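Local coordinates for protein N-acetylcysteine deacetylase (Bacillus subtilis, PDB 1YSJ) that probably hydrolyses N-acetylcysteine to cysteine and acetate at a centre of two divalent metal ions, serving the breakdown of S-(2-succino)cysteine as a sulfur source, at residues M181-I192 with F362-W373; L62-L70 with T77-G85. The protein carries 1 engineered substitution. All coordinates share one frame; numbering follows the deposited sequence.

Contact 1 of 2, residues M181-I192 with F362-W373; sequences MHNKPDLPVGTI and FVWMGTNGTEEW. With NI (nickel (II) ion), chain C.
Trp373 lies across His182 with the two ring planes 56° apart, the imidazole CE1 over one face of the indole. Next to that carbon in the ring, His182 NE2 binds a nickel ion at 2.2 Å, sharing it with Cys122, His124 and two waters. His182 ND1 donates an almost straight bond (178°) to Asn183 O, 3.0 Å away, on a lone pair of that carbonyl. From above the same carbonyl plane, Trp373 NE1 donates to Asn183 O at 3.0 Å, so one oxygen is gripped by both rings. Were Trp373 an alanine, Asn183 O would probably lose the indole N-H and the imidazole the ring packed beside it.

The tight part is the parallel pairing of 181-184 with 362-366. On one face of this sheet, selenomethionine Met181 sets SE against Met365 CB (3.9 Å), beneath helices 124-139 and 384-402. On the other, a bend in Lys184 at chi2 (74°) folds its chain over the Trp364 indole, CE sitting 3.5 Å from CE2 in a CH-pi contact.

The solvent side is looser: Val189 CG2 grazes CB of the exposed Asn368 (4.0 Å), and a water links Pro185 O to Asn368 ND2. At the turn 184-187, Gly369 N still donates to Pro185 O at 2.7 Å. The chemistry is that of a second shell: a backbone acceptor holds ND1 as a donor, probably fixing the ring's rotation and helping direct NE2 to the metal.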
loop_
_atom_site.group_PDB
_atom_site.type_symbol
_atom_site.label_atom_id
_atom_site.label_comp_id
_atom_site.label_asym_id
_atom_site.label_seq_id
_atom_site.Cartn_x
_atom_site.Cartn_y
_atom_site.Cartn_z
HETATM N N MSE A 181 -13.130 -35.941 -8.109
HETATM C CA MSE A 181 -13.653 -35.782 -6.774
HETATM C C MSE A 181 -12.833 -34.760 -6.017
HETATM O O MSE A 181 -11.687 -34.469 -6.372
HETATM C CB MSE A 181 -13.627 -37.117 -6.023
HETATM C CG MSE A 181 -12.453 -37.275 -5.063
HETATM SE SE MSE A 181 -12.263 -39.062 -4.356
HETATM C CE MSE A 181 -11.061 -39.741 -5.660
ATOM N N HIS A 182 -13.438 -34.211 -4.972
ATOM C CA HIS A 182 -12.663 -33.628 -3.904
ATOM C C HIS A 182 -13.205 -34.121 -2.574
ATOM O O HIS A 182 -14.421 -34.166 -2.367
ATOM C CB HIS A 182 -12.658 -32.105 -3.957
ATOM C CG HIS A 182 -11.434 -31.504 -3.345
ATOM N ND1 HIS A 182 -11.205 -31.504 -1.985
ATOM C CD2 HIS A 182 -10.354 -30.913 -3.910
ATOM C CE1 HIS A 182 -10.040 -30.932 -1.738
ATOM N NE2 HIS A 182 -9.504 -30.563 -2.889
ATOM N N ASN A 183 -12.294 -34.506 -1.685
ATOM C CA ASN A 183 -12.662 -34.882 -0.328
ATOM C C ASN A 183 -13.410 -33.732 0.334
ATOM O O ASN A 183 -13.100 -32.562 0.099
ATOM C CB ASN A 183 -11.422 -35.280 0.485
ATOM C CG ASN A 183 -10.535 -34.094 0.822
ATOM O OD1 ASN A 183 -10.760 -33.394 1.809
ATOM N ND2 ASN A 183 -9.527 -33.861 -0.002
ATOM N N LYS A 184 -14.409 -34.072 1.137
ATOM C CA LYS A 184 -15.209 -33.080 1.830
ATOM C C LYS A 184 -15.271 -33.466 3.306
ATOM O O LYS A 184 -16.045 -34.347 3.684
ATOM C CB LYS A 184 -16.605 -32.990 1.210
ATOM C CG LYS A 184 -17.327 -31.656 1.426
ATOM C CD LYS A 184 -16.725 -30.553 0.555
ATOM C CE LYS A 184 -17.613 -29.319 0.497
ATOM N NZ LYS A 184 -17.562 -28.528 1.744
ATOM N N PRO A 185 -14.434 -32.819 4.140
ATOM C CA PRO A 185 -14.288 -33.167 5.562
ATOM C C PRO A 185 -15.578 -33.101 6.380
ATOM O O PRO A 185 -15.707 -33.824 7.371
ATOM C CB PRO A 185 -13.266 -32.143 6.084
ATOM C CG PRO A 185 -13.213 -31.063 5.045
ATOM C CD PRO A 185 -13.536 -31.714 3.750
ATOM N N ASP A 186 -16.518 -32.254 5.964
ATOM C CA ASP A 186 -17.772 -32.051 6.699
ATOM C C ASP A 186 -18.842 -33.102 6.390
ATOM O O ASP A 186 -19.884 -33.146 7.048
ATOM C CB ASP A 186 -18.325 -30.639 6.460
ATOM C CG ASP A 186 -18.402 -30.283 4.987
ATOM O OD1 ASP A 186 -19.528 -30.146 4.467
ATOM O OD2 ASP A 186 -17.333 -30.143 4.347
ATOM N N LEU A 187 -18.584 -33.940 5.388
ATOM C CA LEU A 187 -19.498 -35.027 5.027
ATOM C C LEU A 187 -19.022 -36.359 5.610
ATOM O O LEU A 187 -17.823 -36.559 5.791
ATOM C CB LEU A 187 -19.650 -35.123 3.503
ATOM C CG LEU A 187 -20.401 -34.006 2.774
ATOM C CD1 LEU A 187 -20.372 -34.251 1.278
ATOM C CD2 LEU A 187 -21.844 -33.869 3.271
ATOM N N PRO A 188 -19.959 -37.276 5.911
ATOM C CA PRO A 188 -19.536 -38.543 6.505
ATOM C C PRO A 188 -19.035 -39.555 5.473
ATOM O O PRO A 188 -19.322 -39.422 4.283
ATOM C CB PRO A 188 -20.811 -39.051 7.188
ATOM C CG PRO A 188 -21.930 -38.465 6.399
ATOM C CD PRO A 188 -21.424 -37.206 5.737
ATOM N N VAL A 189 -18.290 -40.551 5.944
ATOM C CA VAL A 189 -17.808 -41.653 5.109
ATOM C C VAL A 189 -18.990 -42.447 4.546
ATOM O O VAL A 189 -19.921 -42.795 5.279
ATOM C CB VAL A 189 -16.863 -42.593 5.912
ATOM C CG1 VAL A 189 -16.457 -43.817 5.087
ATOM C CG2 VAL A 189 -15.630 -41.835 6.377
ATOM N N GLY A 190 -18.942 -42.718 3.243
ATOM C CA GLY A 190 -20.014 -43.429 2.553
ATOM C C GLY A 190 -20.966 -42.492 1.831
ATOM O O GLY A 190 -21.905 -42.942 1.170
ATOM N N THR A 191 -20.719 -41.191 1.960
ATOM C CA THR A 191 -21.561 -40.165 1.355
ATOM C C THR A 191 -20.836 -39.416 0.231
ATOM O O THR A 191 -19.703 -38.966 0.397
ATOM C CB THR A 191 -22.088 -39.176 2.419
ATOM O OG1 THR A 191 -22.833 -39.897 3.409
ATOM C CG2 THR A 191 -22.995 -38.125 1.790
ATOM N N ILE A 192 -21.517 -39.301 -0.909
ATOM C CA ILE A 192 -21.018 -38.608 -2.095
ATOM C C ILE A 192 -21.907 -37.380 -2.362
ATOM O O ILE A 192 -23.135 -37.492 -2.411
ATOM C CB ILE A 192 -20.983 -39.565 -3.333
ATOM C CG1 ILE A 192 -19.958 -40.693 -3.133
ATOM C CG2 ILE A 192 -20.639 -38.819 -4.618
ATOM C CD1 ILE A 192 -20.521 -41.990 -2.583
ATOM N N PHE A 362 -18.042 -33.508 -11.228
ATOM C CA PHE A 362 -17.148 -33.428 -10.084
ATOM C C PHE A 362 -17.964 -33.594 -8.806
ATOM O O PHE A 362 -18.947 -32.881 -8.595
ATOM C CB PHE A 362 -16.447 -32.067 -10.100
ATOM C CG PHE A 362 -15.249 -31.972 -9.194
ATOM C CD1 PHE A 362 -14.023 -32.513 -9.576
ATOM C CD2 PHE A 362 -15.335 -31.302 -7.977
ATOM C CE1 PHE A 362 -12.904 -32.406 -8.746
ATOM C CE2 PHE A 362 -14.225 -31.187 -7.138
ATOM C CZ PHE A 362 -13.009 -31.737 -7.525
ATOM N N VAL A 363 -17.561 -34.531 -7.954
ATOM C CA VAL A 363 -18.326 -34.827 -6.735
ATOM C C VAL A 363 -17.553 -34.575 -5.436
ATOM O O VAL A 363 -16.317 -34.597 -5.422
ATOM C CB VAL A 363 -18.871 -36.282 -6.728
ATOM C CG1 VAL A 363 -19.850 -36.496 -7.865
ATOM C CG2 VAL A 363 -17.733 -37.306 -6.783
ATOM N N TRP A 364 -18.295 -34.338 -4.352
ATOM C CA TRP A 364 -17.718 -34.328 -3.011
ATOM C C TRP A 364 -17.602 -35.759 -2.501
ATOM O O TRP A 364 -18.559 -36.530 -2.586
ATOM C CB TRP A 364 -18.573 -33.529 -2.021
ATOM C CG TRP A 364 -18.763 -32.047 -2.290
ATOM C CD1 TRP A 364 -19.908 -31.325 -2.077
ATOM C CD2 TRP A 364 -17.789 -31.107 -2.784
ATOM N NE1 TRP A 364 -19.712 -30.007 -2.412
ATOM C CE2 TRP A 364 -18.425 -29.843 -2.851
ATOM C CE3 TRP A 364 -16.448 -31.208 -3.177
ATOM C CZ2 TRP A 364 -17.765 -28.690 -3.292
ATOM C CZ3 TRP A 364 -15.793 -30.061 -3.623
ATOM C CH2 TRP A 364 -16.455 -28.819 -3.676
HETATM N N MSE A 365 -16.435 -36.110 -1.970
HETATM C CA MSE A 365 -16.254 -37.392 -1.304
HETATM C C MSE A 365 -16.205 -37.172 0.209
HETATM O O MSE A 365 -15.258 -36.574 0.724
HETATM C CB MSE A 365 -14.971 -38.071 -1.800
HETATM C CG MSE A 365 -14.773 -39.522 -1.335
HETATM SE SE MSE A 365 -16.218 -40.761 -1.836
HETATM C CE MSE A 365 -16.257 -40.480 -3.807
ATOM N N GLY A 366 -17.232 -37.643 0.914
ATOM C CA GLY A 366 -17.274 -37.547 2.373
ATOM C C GLY A 366 -16.080 -38.239 3.004
ATOM O O GLY A 366 -15.770 -39.380 2.660
ATOM N N THR A 367 -15.396 -37.547 3.911
ATOM C CA THR A 367 -14.206 -38.111 4.559
ATOM C C THR A 367 -14.185 -37.944 6.075
ATOM O O THR A 367 -13.199 -38.293 6.716
ATOM C CB THR A 367 -12.882 -37.545 3.976
ATOM O OG1 THR A 367 -12.935 -36.113 3.959
ATOM C CG2 THR A 367 -12.630 -38.074 2.562
ATOM N N ASN A 368 -15.267 -37.411 6.642
ATOM C CA ASN A 368 -15.392 -37.253 8.090
ATOM C C ASN A 368 -14.115 -36.671 8.716
ATOM O O ASN A 368 -13.468 -37.308 9.554
ATOM C CB ASN A 368 -15.791 -38.594 8.733
ATOM C CG ASN A 368 -15.914 -38.521 10.253
ATOM O OD1 ASN A 368 -15.403 -39.390 10.963
ATOM N ND2 ASN A 368 -16.591 -37.487 10.756
ATOM N N GLY A 369 -13.757 -35.464 8.279
ATOM C CA GLY A 369 -12.563 -34.770 8.760
ATOM C C GLY A 369 -12.812 -33.922 9.993
ATOM O O GLY A 369 -13.919 -33.910 10.536
ATOM N N THR A 370 -11.775 -33.210 10.431
ATOM C CA THR A 370 -11.837 -32.384 11.644
ATOM C C THR A 370 -11.590 -30.911 11.336
ATOM O O THR A 370 -12.125 -30.027 12.011
ATOM C CB THR A 370 -10.793 -32.829 12.691
ATOM O OG1 THR A 370 -9.494 -32.875 12.079
ATOM C CG2 THR A 370 -11.147 -34.196 13.266
ATOM N N GLU A 371 -10.755 -30.659 10.332
ATOM C CA GLU A 371 -10.427 -29.304 9.906
ATOM C C GLU A 371 -10.748 -29.121 8.423
ATOM O O GLU A 371 -10.908 -30.098 7.681
ATOM C CB GLU A 371 -8.947 -28.994 10.164
ATOM C CG GLU A 371 -8.455 -29.263 11.593
ATOM C CD GLU A 371 -8.950 -28.250 12.624
ATOM O OE1 GLU A 371 -8.878 -28.560 13.835
ATOM O OE2 GLU A 371 -9.404 -27.149 12.238
ATOM N N GLU A 372 -10.845 -27.867 7.997
ATOM C CA GLU A 372 -11.089 -27.561 6.594
ATOM C C GLU A 372 -9.800 -27.661 5.768
ATOM O O GLU A 372 -8.694 -27.744 6.325
ATOM C CB GLU A 372 -11.759 -26.190 6.444
ATOM C CG GLU A 372 -11.005 -25.019 7.051
ATOM C CD GLU A 372 -11.820 -23.730 7.049
ATOM O OE1 GLU A 372 -13.029 -23.782 7.370
ATOM O OE2 GLU A 372 -11.246 -22.665 6.732
ATOM N N TRP A 373 -9.947 -27.664 4.444
ATOM C CA TRP A 373 -8.797 -27.739 3.547
ATOM C C TRP A 373 -7.730 -26.704 3.916
ATOM O O TRP A 373 -8.056 -25.570 4.293
ATOM C CB TRP A 373 -9.226 -27.547 2.088
ATOM C CG TRP A 373 -10.310 -28.485 1.608
ATOM C CD1 TRP A 373 -10.464 -29.808 1.928
ATOM C CD2 TRP A 373 -11.372 -28.170 0.698
ATOM N NE1 TRP A 373 -11.563 -30.330 1.283
ATOM C CE2 TRP A 373 -12.137 -29.348 0.521
ATOM C CE3 TRP A 373 -11.750 -27.008 0.014
ATOM C CZ2 TRP A 373 -13.260 -29.395 -0.313
ATOM C CZ3 TRP A 373 -12.868 -27.056 -0.815
ATOM C CH2 TRP A 373 -13.610 -28.243 -0.970
HETATM NI NI NI C . -7.453 -29.874 -3.267
HETATM O O HOH W 1 -10.957 -34.725 4.622
HETATM O O HOH W 2 -17.167 -34.624 9.844
HETATM O O HOH W 3 -17.483 -40.953 1.208
HETATM O O HOH W 4 -7.528 -28.071 -3.803
HETATM O O HOH W 5 -7.880 -30.163 -5.482
#

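Contact 2 of 2, residues L62-L70 with T77-G85; sequences LEEEQIEIL and TGVIAEIKG. Engineered in segment 77-85: Gly78 (natural residue Ala).
Leu70 and Ile80 join the two arms of a beta hairpin, Leu70 N donating to Ile80 O at 2.7 Å while Leu70 CD2 crosses to Ile80 CG2. One residue back, Ile69 faces Ala81 as an antiparallel non-hydrogen-bonded pair, and beyond it Glu82 N donates to Glu68 O at 3.0 Å. Water does part of the pairing: one molecule bridges Glu68 N and Glu82 O, another Leu70 O and Ile80 N.

Glu82 CG stands anti to the backbone N (chi1 -176°), and the extended chain runs out past Leu70, whose CD1 rests on Glu82 CB and whose CD2 lies 3.5 Å from Glu82 OE1. Each carboxylate oxygen has a salt-bridge partner, Lys84 NZ for OE2 at 2.8 Å and Arg150 for OE1.

On the other face, Leu62 CD1 meets Val79 CG1 tip to tip at 4.0 Å and also touches Ala81 CB, while Ile67 CG2 packs on Ile83 CG1 at 3.8 Å. What brings Leu62 and Ile67 to the same strand is a Schellman motif: Gln66, with positive phi, ends the helix, and Ile67 N bonds back to Leu62 O at 3.0 Å.

The short, weakly bonded strand 68-69 is the outermost strand of the large sheet within this chain. Strand 79-84 is bonded on its far flank to 148-154, and Ala135 of helix 124-139 packs against Leu62, Ile67 and Ile83.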
loop_
_atom_site.group_PDB
_atom_site.type_symbol
_atom_site.label_atom_id
_atom_site.label_comp_id
_atom_site.label_asym_id
_atom_site.label_seq_id
_atom_site.Cartn_x
_atom_site.Cartn_y
_atom_site.Cartn_z
ATOM N N LEU A 62 0.957 -48.755 -10.648
ATOM C CA LEU A 62 0.091 -49.152 -11.762
ATOM C C LEU A 62 0.723 -50.266 -12.605
ATOM O O LEU A 62 0.031 -51.177 -13.059
ATOM C CB LEU A 62 -0.269 -47.938 -12.631
ATOM C CG LEU A 62 -1.024 -46.795 -11.931
ATOM C CD1 LEU A 62 -0.860 -45.472 -12.676
ATOM C CD2 LEU A 62 -2.503 -47.115 -11.722
ATOM N N GLU A 63 2.038 -50.192 -12.799
ATOM C CA GLU A 63 2.770 -51.221 -13.541
ATOM C C GLU A 63 2.869 -52.538 -12.768
ATOM O O GLU A 63 3.080 -53.591 -13.365
ATOM C CB GLU A 63 4.156 -50.717 -13.964
ATOM C CG GLU A 63 4.103 -49.754 -15.150
ATOM C CD GLU A 63 5.425 -49.053 -15.451
ATOM O OE1 GLU A 63 6.284 -48.931 -14.548
ATOM O OE2 GLU A 63 5.595 -48.605 -16.605
ATOM N N GLU A 64 2.702 -52.471 -11.448
ATOM C CA GLU A 64 2.620 -53.668 -10.609
ATOM C C GLU A 64 1.437 -54.537 -11.019
ATOM O O GLU A 64 1.532 -55.764 -11.019
ATOM C CB GLU A 64 2.487 -53.292 -9.129
ATOM C CG GLU A 64 3.814 -53.167 -8.376
ATOM C CD GLU A 64 3.670 -52.464 -7.030
ATOM O OE1 GLU A 64 2.531 -52.337 -6.522
ATOM O OE2 GLU A 64 4.706 -52.030 -6.480
ATOM N N GLU A 65 0.329 -53.886 -11.366
ATOM C CA GLU A 65 -0.889 -54.586 -11.749
ATOM C C GLU A 65 -1.113 -54.583 -13.258
ATOM O O GLU A 65 -2.224 -54.825 -13.729
ATOM C CB GLU A 65 -2.097 -54.015 -10.996
ATOM C CG GLU A 65 -2.055 -54.248 -9.477
ATOM C CD GLU A 65 -1.741 -55.698 -9.096
ATOM O OE1 GLU A 65 -2.458 -56.616 -9.555
ATOM O OE2 GLU A 65 -0.775 -55.919 -8.332
ATOM N N GLN A 66 -0.036 -54.324 -14.003
ATOM C CA GLN A 66 -0.025 -54.359 -15.477
ATOM C C GLN A 66 -1.047 -53.423 -16.129
ATOM O O GLN A 66 -1.669 -53.758 -17.141
ATOM C CB GLN A 66 -0.168 -55.796 -16.000
ATOM C CG GLN A 66 1.129 -56.608 -15.983
ATOM C CD GLN A 66 1.604 -56.957 -14.581
ATOM O OE1 GLN A 66 2.781 -56.789 -14.256
ATOM N NE2 GLN A 66 0.692 -57.445 -13.745
ATOM N N ILE A 67 -1.210 -52.248 -15.532
ATOM C CA ILE A 67 -2.043 -51.209 -16.104
ATOM C C ILE A 67 -1.159 -50.373 -17.023
ATOM O O ILE A 67 -0.122 -49.866 -16.588
ATOM C CB ILE A 67 -2.701 -50.342 -15.002
ATOM C CG1 ILE A 67 -3.607 -51.215 -14.117
ATOM C CG2 ILE A 67 -3.470 -49.163 -15.625
ATOM C CD1 ILE A 67 -3.981 -50.596 -12.775
ATOM N N GLU A 68 -1.562 -50.257 -18.289
ATOM C CA GLU A 68 -0.797 -49.506 -19.285
ATOM C C GLU A 68 -0.639 -48.042 -18.891
ATOM O O GLU A 68 -1.604 -47.371 -18.522
ATOM C CB GLU A 68 -1.425 -49.620 -20.684
ATOM C CG GLU A 68 -0.939 -48.547 -21.673
ATOM C CD GLU A 68 -1.076 -48.933 -23.142
ATOM O OE1 GLU A 68 -1.996 -49.704 -23.498
ATOM O OE2 GLU A 68 -0.257 -48.443 -23.950
ATOM N N ILE A 69 0.595 -47.562 -18.965
ATOM C CA ILE A 69 0.885 -46.156 -18.748
ATOM C C ILE A 69 1.193 -45.486 -20.084
ATOM O O ILE A 69 2.035 -45.958 -20.852
ATOM C CB ILE A 69 2.001 -45.965 -17.690
ATOM C CG1 ILE A 69 1.377 -46.037 -16.293
ATOM C CG2 ILE A 69 2.725 -44.625 -17.871
ATOM C CD1 ILE A 69 2.200 -46.761 -15.295
ATOM N N LEU A 70 0.469 -44.403 -20.358
ATOM C CA LEU A 70 0.647 -43.637 -21.586
ATOM C C LEU A 70 1.916 -42.797 -21.545
ATOM O O LEU A 70 2.280 -42.235 -20.507
ATOM C CB LEU A 70 -0.584 -42.759 -21.859
ATOM C CG LEU A 70 -1.708 -43.338 -22.733
ATOM C CD1 LEU A 70 -1.798 -44.870 -22.703
ATOM C CD2 LEU A 70 -3.053 -42.714 -22.383
ATOM N N THR A 77 6.092 -34.234 -14.560
ATOM C CA THR A 77 5.419 -34.863 -13.428
ATOM C C THR A 77 3.957 -35.105 -13.782
ATOM O O THR A 77 3.368 -34.380 -14.587
ATOM C CB THR A 77 5.525 -34.020 -12.135
ATOM O OG1 THR A 77 4.906 -32.747 -12.342
ATOM C CG2 THR A 77 6.984 -33.805 -11.731
ATOM N N GLY A 78 3.372 -36.124 -13.175
ATOM C CA GLY A 78 2.011 -36.517 -13.510
ATOM C C GLY A 78 2.042 -37.797 -14.312
ATOM O O GLY A 78 3.018 -38.077 -15.013
ATOM N N VAL A 79 0.976 -38.581 -14.199
ATOM C CA VAL A 79 0.918 -39.901 -14.814
ATOM C C VAL A 79 -0.399 -40.047 -15.550
ATOM O O VAL A 79 -1.461 -39.713 -15.017
ATOM C CB VAL A 79 1.069 -41.038 -13.752
ATOM C CG1 VAL A 79 1.063 -42.412 -14.407
ATOM C CG2 VAL A 79 2.339 -40.860 -12.938
ATOM N N ILE A 80 -0.317 -40.531 -16.787
ATOM C CA ILE A 80 -1.496 -40.845 -17.579
ATOM C C ILE A 80 -1.515 -42.346 -17.822
ATOM O O ILE A 80 -0.571 -42.910 -18.372
ATOM C CB ILE A 80 -1.527 -40.079 -18.935
ATOM C CG1 ILE A 80 -1.133 -38.597 -18.761
ATOM C CG2 ILE A 80 -2.893 -40.243 -19.626
ATOM C CD1 ILE A 80 -2.057 -37.754 -17.852
ATOM N N ALA A 81 -2.594 -42.987 -17.392
ATOM C CA ALA A 81 -2.766 -44.421 -17.556
ATOM C C ALA A 81 -4.063 -44.694 -18.312
ATOM O O ALA A 81 -4.904 -43.805 -18.462
ATOM C CB ALA A 81 -2.761 -45.115 -16.192
ATOM N N GLU A 82 -4.222 -45.926 -18.788
ATOM C CA GLU A 82 -5.365 -46.279 -19.623
ATOM C C GLU A 82 -5.758 -47.740 -19.432
ATOM O O GLU A 82 -4.901 -48.625 -19.422
ATOM C CB GLU A 82 -5.037 -45.992 -21.097
ATOM C CG GLU A 82 -6.179 -46.214 -22.078
ATOM C CD GLU A 82 -5.921 -45.579 -23.443
ATOM O OE1 GLU A 82 -5.985 -44.333 -23.546
ATOM O OE2 GLU A 82 -5.672 -46.329 -24.417
ATOM N N ILE A 83 -7.060 -47.977 -19.269
ATOM C CA ILE A 83 -7.617 -49.332 -19.235
ATOM C C ILE A 83 -8.687 -49.474 -20.310
ATOM O O ILE A 83 -9.711 -48.782 -20.287
ATOM C CB ILE A 83 -8.180 -49.709 -17.834
ATOM C CG1 ILE A 83 -7.034 -49.828 -16.822
ATOM C CG2 ILE A 83 -8.964 -51.017 -17.892
ATOM C CD1 ILE A 83 -7.459 -49.763 -15.384
ATOM N N LYS A 84 -8.430 -50.370 -21.259
ATOM C CA LYS A 84 -9.343 -50.614 -22.367
ATOM C C LYS A 84 -10.278 -51.767 -22.043
ATOM O O LYS A 84 -9.859 -52.786 -21.496
ATOM C CB LYS A 84 -8.568 -50.922 -23.653
ATOM C CG LYS A 84 -7.443 -49.941 -23.956
ATOM C CD LYS A 84 -6.613 -50.386 -25.153
ATOM C CE LYS A 84 -6.975 -49.614 -26.408
ATOM N NZ LYS A 84 -6.469 -48.218 -26.320
ATOM N N GLY A 85 -11.552 -51.593 -22.378
ATOM C CA GLY A 85 -12.518 -52.682 -22.324
ATOM C C GLY A 85 -12.299 -53.628 -23.489
ATOM O O GLY A 85 -11.363 -53.450 -24.275
HETATM O O HOH W 6 -4.082 -51.221 -19.169
HETATM O O HOH W 7 -4.435 -49.436 -22.640
HETATM O O HOH W 8 2.295 -40.880 -18.234
#

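In the fold
One mixed sheet carries both contacts, which illustrates how a single scaffold can serve as structural edge and metal site. Contact 2 is made where strand 68-69 borders the sheet; contact 1 lies further along, beyond strands 148-154 and 91-97, where 175-184 pairs with 360-366. Their centres are about 27 Å apart and their nearest atoms about 13 Å, so they do not touch. Helix 124-139 bridges the gap, meeting contact 1 through Phe126, His127 and Ile131 and contact 2 through Ala135. Only contact 1 reaches the dinuclear centre: the His182 side chain is about 5 Å from the second nickel, whereas contact 2 is away from it.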